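Local structure of 3'-5' exonuclease crn-4 (Caenorhabditis elegans, 5DK5) at residues Val269-Tyr272 / Cys273-Gly276; Asp125-Arg128 / Ile129-Gln133. The protein digests RNA and DNA as a DEDDh-family 3'-5' exonuclease and takes part in the degradation of DNA during apoptosis. All coordinates share one frame; numbering follows the deposited sequence.

Contact 1: Val269-Tyr272 / Cys273-Gly276; sequences VCRY and CRKG. With ZN (zinc ion), chain I.
Cys270 and Cys273 grip one zinc ion from the two ends of a tight turn. Cys270 SG is 2.3 Å from the zinc and Cys273 SG is 2.4 Å from it. Cys273 SG is placed between its backbone N and carbonyl carbon (chi1 67°), which swings it back over Cys270 CB. Backbone N-H groups also approach the sulfurs. Those of Tyr272 and Cys273 make weak bonds to Cys270 SG, and that of Lys275 makes one to Cys273 SG. Such bonds would help stabilise thiolate ligands. Where the turn closes, Cys270 N donates to Lys275 O (3.1 Å), and Val269 is bridged to Gly276.

Arg274 has a left-handed backbone, and its CB leads away from 269-272. The chain then bends at chi2 (-72°) and runs back. CG and CD pass alongside the carbonyl oxygen of Arg271. Arg274 NE makes a weak bond to Arg271 O (3.2 Å). Arg274 CZ lies near Arg271 NH2, and Arg274 NH2 is 3.3 Å from that nitrogen. The two guanidinium planes are 32° apart, and each has a nitrogen of the other over its face, offset toward the rim. Both are donors, so this is a close approach of like charges, not a bond. Arg271 also packs on Leu217 and Thr219 of strand 216-219. With an alanine in place of Arg271, the Arg274 guanidinium would probably lose the partner over its face, leaving its weak backbone bond to hold it here.

Cys220 and Cys280 complete the four-cysteine site. A CxxC turn with weak N-H bonds to its sulfurs is characteristic of a rubredoxin-type knuckle.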
ATOM      1  N   VAL B 269       9.860  33.623 -12.141  1.00 48.49           N
ATOM      2  CA  VAL B 269       8.592  34.221 -12.543  1.00 47.55           C
ATOM      3  C   VAL B 269       7.834  33.274 -13.460  1.00 46.69           C
ATOM      4  O   VAL B 269       8.389  32.761 -14.432  1.00 46.69           O
ATOM      5  CB  VAL B 269       8.810  35.564 -13.268  1.00 47.31           C
ATOM      6  CG1 VAL B 269       7.480  36.163 -13.702  1.00 47.51           C
ATOM      7  CG2 VAL B 269       9.567  36.533 -12.369  1.00 46.29           C
ATOM      8  N   CYS B 270       6.565  33.038 -13.144  1.00 43.78           N
ATOM      9  CA  CYS B 270       5.728  32.183 -13.974  1.00 41.56           C
ATOM     10  C   CYS B 270       5.626  32.772 -15.372  1.00 39.64           C
ATOM     11  O   CYS B 270       5.327  33.954 -15.537  1.00 39.89           O
ATOM     12  CB  CYS B 270       4.336  32.019 -13.365  1.00 40.07           C
ATOM     13  SG  CYS B 270       3.174  31.189 -14.470  1.00 41.07           S
ATOM     14  N   ARG B 271       5.884  31.944 -16.375  1.00 39.76           N
ATOM     15  CA  ARG B 271       5.904  32.404 -17.756  1.00 40.89           C
ATOM     16  C   ARG B 271       4.524  32.871 -18.215  1.00 40.96           C
ATOM     17  O   ARG B 271       4.416  33.757 -19.063  1.00 39.70           O
ATOM     18  CB  ARG B 271       6.414  31.292 -18.676  1.00 45.03           C
ATOM     19  CG  ARG B 271       7.288  31.775 -19.820  1.00 51.26           C
ATOM     20  CD  ARG B 271       8.552  32.431 -19.312  1.00 56.32           C
ATOM     21  NE  ARG B 271       8.673  33.811 -19.780  1.00 63.96           N
ATOM     22  CZ  ARG B 271       9.129  34.830 -19.056  1.00 69.16           C
ATOM     23  NH1 ARG B 271       9.512  34.660 -17.795  1.00 70.09           N
ATOM     24  NH2 ARG B 271       9.198  36.039 -19.598  1.00 71.66           N
ATOM     25  N   TYR B 272       3.473  32.282 -17.651  1.00 37.99           N
ATOM     26  CA  TYR B 272       2.115  32.599 -18.078  1.00 41.37           C
ATOM     27  C   TYR B 272       1.589  33.883 -17.434  1.00 43.32           C
ATOM     28  O   TYR B 272       1.370  34.882 -18.120  1.00 44.09           O
ATOM     29  CB  TYR B 272       1.171  31.437 -17.760  1.00 40.30           C
ATOM     30  CG  TYR B 272      -0.179  31.577 -18.419  1.00 42.00           C
ATOM     31  CD1 TYR B 272      -1.196  32.304 -17.817  1.00 42.38           C
ATOM     32  CD2 TYR B 272      -0.433  30.993 -19.652  1.00 44.01           C
ATOM     33  CE1 TYR B 272      -2.429  32.441 -18.420  1.00 43.34           C
ATOM     34  CE2 TYR B 272      -1.662  31.124 -20.263  1.00 44.84           C
ATOM     35  CZ  TYR B 272      -2.657  31.849 -19.644  1.00 44.22           C
ATOM     36  OH  TYR B 272      -3.885  31.978 -20.251  1.00 44.68           O
ATOM     37  N   CYS B 273       1.391  33.853 -16.119  1.00 51.98           N
ATOM     38  CA  CYS B 273       0.761  34.967 -15.411  1.00 54.69           C
ATOM     39  C   CYS B 273       1.750  36.080 -15.074  1.00 55.11           C
ATOM     40  O   CYS B 273       1.354  37.147 -14.607  1.00 54.91           O
ATOM     41  CB  CYS B 273       0.096  34.466 -14.127  1.00 53.86           C
ATOM     42  SG  CYS B 273       1.243  33.866 -12.873  1.00 43.93           S
ATOM     43  N   ARG B 274       3.034  35.822 -15.310  1.00 56.56           N
ATOM     44  CA  ARG B 274       4.085  36.817 -15.103  1.00 57.45           C
ATOM     45  C   ARG B 274       4.101  37.354 -13.674  1.00 56.76           C
ATOM     46  O   ARG B 274       4.397  38.527 -13.443  1.00 57.62           O
ATOM     47  CB  ARG B 274       3.925  37.970 -16.101  1.00 60.65           C
ATOM     48  CG  ARG B 274       4.213  37.582 -17.540  1.00 64.28           C
ATOM     49  CD  ARG B 274       5.702  37.348 -17.762  1.00 69.06           C
ATOM     50  NE  ARG B 274       5.965  36.577 -18.974  1.00 74.52           N
ATOM     51  CZ  ARG B 274       6.062  37.097 -20.194  1.00 80.75           C
ATOM     52  NH1 ARG B 274       5.915  38.401 -20.390  1.00 83.62           N
ATOM     53  NH2 ARG B 274       6.304  36.302 -21.226  1.00 82.63           N
ATOM     54  N   LYS B 275       3.779  36.487 -12.719  1.00 55.86           N
ATOM     55  CA  LYS B 275       3.859  36.832 -11.305  1.00 55.92           C
ATOM     56  C   LYS B 275       4.857  35.920 -10.604  1.00 56.77           C
ATOM     57  O   LYS B 275       5.178  34.840 -11.100  1.00 56.93           O
ATOM     58  CB  LYS B 275       2.481  36.733 -10.644  1.00 55.74           C
ATOM     59  CG  LYS B 275       1.509  37.800 -11.121  1.00 59.52           C
ATOM     60  CD  LYS B 275       0.287  37.898 -10.222  1.00 61.02           C
ATOM     61  CE  LYS B 275      -0.605  36.675 -10.344  1.00 60.72           C
ATOM     62  NZ  LYS B 275      -1.868  36.837  -9.569  1.00 61.69           N
ATOM     63  N   GLY B 276       5.355  36.370  -9.457  1.00 43.90           N
ATOM     64  CA  GLY B 276       6.301  35.590  -8.681  1.00 47.05           C
ATOM     65  C   GLY B 276       5.725  34.240  -8.311  1.00 47.94           C
ATOM     66  O   GLY B 276       4.530  34.117  -8.043  1.00 49.47           O
TER
HETATM   67 ZN    ZN I 301       1.304  31.486 -13.189  1.00 42.66          ZN

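Contact 2: Asp125-Arg128 / Ile129-Gln133; sequences DLWR and IAQYQ. With IPA (isopropyl alcohol), chain M.
Ile129 and Arg128 are neighbours on helix 124-136, and their side chains fold against each other. Ile129 CG1 lies over one face of the Arg128 guanidinium, 3.9 Å from CZ and offset toward the rim. Ile129 CD1 reaches the same group at NH2. Ile129 CB rests 3.4 Å from Asp125 O. Ile129 also packs on Phe26 and Thr28 of strand 20-28.

Arg128 runs out extended, then bends at chi3 (65°), which turns the guanidinium back over Ile129. Its NE bonds Gln124 OE1, one turn back. Arg128 NH1 donates to O2 of an isopropanol molecule (3.2 Å), which meets the guanidinium at its edge. The alcohol's C1 sits over the centre of the Tyr132 ring, 3.4 Å above its plane. The alcohol, probably from the crystallisation liquor, thus bridges Arg128 and Tyr132. Tyr132 OH is held by Phe301 O.

Gln131 NE2 donates to Trp127 O in the carbonyl plane; the modelled 2.5 Å is doubtfully short. NE2 also comes near Trp127 CD1, the ring and amide planes 58° apart. OE1 accepts from Leu252 N, so the amide has a partner at each end.

The backbone has a wider pi-type turn here. Ala130 N reaches Asp125 O (2.9 Å), five residues back, before Tyr132 N returns to the usual spacing at Arg128 O. Asp125 OD2 is held by Phe26 N, close to the magnesium ligands Asp25 and Glu27, and Asp125 is probably an aspartate of the DEDDh set. The helix is the crossover of the beta-alpha-beta unit 116-120, 124-136, 147-150 in this RNase H-like exonuclease fold.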
ATOM      1  N   ASP B 125       9.606  13.424 -12.887  1.00 25.50           N
ATOM      2  CA  ASP B 125      10.203  13.722 -11.587  1.00 28.16           C
ATOM      3  C   ASP B 125       9.677  15.014 -10.961  1.00 28.19           C
ATOM      4  O   ASP B 125       9.351  15.042  -9.775  1.00 26.97           O
ATOM      5  CB  ASP B 125      11.728  13.805 -11.707  1.00 32.68           C
ATOM      6  CG  ASP B 125      12.369  12.455 -11.971  1.00 35.36           C
ATOM      7  OD1 ASP B 125      12.534  12.093 -13.155  1.00 35.85           O
ATOM      8  OD2 ASP B 125      12.710  11.756 -10.993  1.00 35.47           O
ATOM      9  N   LEU B 126       9.589  16.077 -11.756  1.00 32.15           N
ATOM     10  CA  LEU B 126       9.225  17.388 -11.227  1.00 31.19           C
ATOM     11  C   LEU B 126       7.779  17.782 -11.532  1.00 31.00           C
ATOM     12  O   LEU B 126       7.086  18.312 -10.664  1.00 30.22           O
ATOM     13  CB  LEU B 126      10.180  18.454 -11.769  1.00 31.11           C
ATOM     14  CG  LEU B 126      11.631  18.349 -11.279  1.00 32.42           C
ATOM     15  CD1 LEU B 126      12.469  19.469 -11.868  1.00 33.46           C
ATOM     16  CD2 LEU B 126      11.724  18.370  -9.756  1.00 32.94           C
ATOM     17  N   TRP B 127       7.314  17.528 -12.750  1.00 24.96           N
ATOM     18  CA  TRP B 127       5.945  17.897 -13.102  1.00 25.13           C
ATOM     19  C   TRP B 127       4.912  17.071 -12.332  1.00 24.96           C
ATOM     20  O   TRP B 127       3.906  17.612 -11.875  1.00 24.14           O
ATOM     21  CB  TRP B 127       5.698  17.746 -14.603  1.00 26.03           C
ATOM     22  CG  TRP B 127       4.248  17.579 -14.924  1.00 26.10           C
ATOM     23  CD1 TRP B 127       3.282  18.542 -14.897  1.00 26.39           C
ATOM     24  CD2 TRP B 127       3.594  16.364 -15.309  1.00 25.92           C
ATOM     25  NE1 TRP B 127       2.068  18.003 -15.244  1.00 31.53           N
ATOM     26  CE2 TRP B 127       2.232  16.668 -15.502  1.00 32.53           C
ATOM     27  CE3 TRP B 127       4.028  15.051 -15.509  1.00 31.71           C
ATOM     28  CZ2 TRP B 127       1.302  15.706 -15.887  1.00 32.61           C
ATOM     29  CZ3 TRP B 127       3.103  14.098 -15.891  1.00 31.61           C
ATOM     30  CH2 TRP B 127       1.755  14.430 -16.076  1.00 28.02           C
ATOM     31  N   ARG B 128       5.155  15.769 -12.189  1.00 29.04           N
ATOM     32  CA  ARG B 128       4.202  14.887 -11.508  1.00 27.69           C
ATOM     33  C   ARG B 128       4.605  14.602 -10.066  1.00 25.09           C
ATOM     34  O   ARG B 128       3.924  15.020  -9.129  1.00 23.04           O
ATOM     35  CB  ARG B 128       4.049  13.563 -12.266  1.00 28.10           C
ATOM     36  CG  ARG B 128       3.084  12.580 -11.597  1.00 28.81           C
ATOM     37  CD  ARG B 128       2.789  11.371 -12.483  1.00 27.08           C
ATOM     38  NE  ARG B 128       3.977  10.554 -12.709  1.00 26.66           N
ATOM     39  CZ  ARG B 128       4.446   9.651 -11.854  1.00 25.60           C
ATOM     40  NH1 ARG B 128       3.836   9.438 -10.696  1.00 23.13           N
ATOM     41  NH2 ARG B 128       5.537   8.963 -12.157  1.00 28.68           N
ATOM     42  N   ILE B 129       5.713  13.887  -9.896  1.00 21.94           N
ATOM     43  CA  ILE B 129       6.118  13.389  -8.584  1.00 21.16           C
ATOM     44  C   ILE B 129       6.339  14.520  -7.585  1.00 22.28           C
ATOM     45  O   ILE B 129       5.780  14.499  -6.488  1.00 20.45           O
ATOM     46  CB  ILE B 129       7.400  12.536  -8.689  1.00 23.05           C
ATOM     47  CG1 ILE B 129       7.104  11.271  -9.498  1.00 23.13           C
ATOM     48  CG2 ILE B 129       7.944  12.186  -7.295  1.00 21.82           C
ATOM     49  CD1 ILE B 129       8.310  10.387  -9.770  1.00 24.53           C
ATOM     50  N   ALA B 130       7.154  15.501  -7.954  1.00 21.64           N
ATOM     51  CA  ALA B 130       7.421  16.615  -7.057  1.00 21.66           C
ATOM     52  C   ALA B 130       6.126  17.357  -6.756  1.00 21.63           C
ATOM     53  O   ALA B 130       5.769  17.540  -5.597  1.00 21.19           O
ATOM     54  CB  ALA B 130       8.454  17.556  -7.649  1.00 22.44           C
ATOM     55  N   GLN B 131       5.409  17.752  -7.803  1.00 25.69           N
ATOM     56  CA  GLN B 131       4.187  18.539  -7.642  1.00 27.82           C
ATOM     57  C   GLN B 131       3.177  17.862  -6.709  1.00 28.87           C
ATOM     58  O   GLN B 131       2.589  18.510  -5.842  1.00 27.26           O
ATOM     59  CB  GLN B 131       3.540  18.797  -9.006  1.00 30.95           C
ATOM     60  CG  GLN B 131       2.968  20.194  -9.150  1.00 32.60           C
ATOM     61  CD  GLN B 131       2.136  20.371 -10.405  1.00 30.88           C
ATOM     62  OE1 GLN B 131       1.164  21.124 -10.411  1.00 30.64           O
ATOM     63  NE2 GLN B 131       2.519  19.686 -11.478  1.00 29.32           N
ATOM     64  N   TYR B 132       2.984  16.559  -6.885  1.00 21.14           N
ATOM     65  CA  TYR B 132       2.006  15.820  -6.090  1.00 20.49           C
ATOM     66  C   TYR B 132       2.458  15.685  -4.640  1.00 19.88           C
ATOM     67  O   TYR B 132       1.658  15.843  -3.715  1.00 19.61           O
ATOM     68  CB  TYR B 132       1.760  14.436  -6.689  1.00 20.23           C
ATOM     69  CG  TYR B 132       0.632  13.686  -6.021  1.00 19.96           C
ATOM     70  CD1 TYR B 132      -0.691  13.977  -6.321  1.00 21.73           C
ATOM     71  CD2 TYR B 132       0.888  12.692  -5.088  1.00 18.95           C
ATOM     72  CE1 TYR B 132      -1.726  13.298  -5.714  1.00 21.71           C
ATOM     73  CE2 TYR B 132      -0.144  12.004  -4.476  1.00 21.08           C
ATOM     74  CZ  TYR B 132      -1.447  12.312  -4.794  1.00 21.94           C
ATOM     75  OH  TYR B 132      -2.477  11.632  -4.185  1.00 21.08           O
ATOM     76  N   GLN B 133       3.739  15.390  -4.445  1.00 19.74           N
ATOM     77  CA  GLN B 133       4.297  15.261  -3.105  1.00 19.28           C
ATOM     78  C   GLN B 133       4.230  16.592  -2.359  1.00 21.83           C
ATOM     79  O   GLN B 133       3.986  16.622  -1.152  1.00 22.44           O
ATOM     80  CB  GLN B 133       5.743  14.761  -3.172  1.00 20.13           C
ATOM     81  CG  GLN B 133       6.409  14.562  -1.817  1.00 18.88           C
ATOM     82  CD  GLN B 133       5.721  13.508  -0.976  1.00 18.90           C
ATOM     83  OE1 GLN B 133       5.781  12.315  -1.280  1.00 18.75           O
ATOM     84  NE2 GLN B 133       5.058  13.941   0.090  1.00 19.85           N
TER
HETATM   85  C1  IPA M 305      -0.092  10.834  -8.015  1.00 48.91           C
HETATM   86  C2  IPA M 305      -0.310  10.851  -9.511  1.00 49.07           C
HETATM   87  C3  IPA M 305      -0.350  12.284  -9.995  1.00 49.76           C
HETATM   88  O2  IPA M 305       0.751  10.167 -10.138  1.00 48.87           O

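From the N terminus, the chain reaches contact 2 first, on helix 124-136 between strands 116-120 and 147-150. Contact 1 comes much later, in the loop between strand 253-256 and helix 300-305. They follow in series: neither nests in the other and they do not cross. Each is local, contact 2 along a helix and contact 1 round a single turn. Their centres are about 19 Å apart and their nearest atoms about 11 Å apart, so they do not touch. Contact 2 joins its helix to strand 20-28 and helices 239-249 and 300-305. Contact 1 ties the late loop to strand 216-219 and, through zinc, to Cys220 just beyond it.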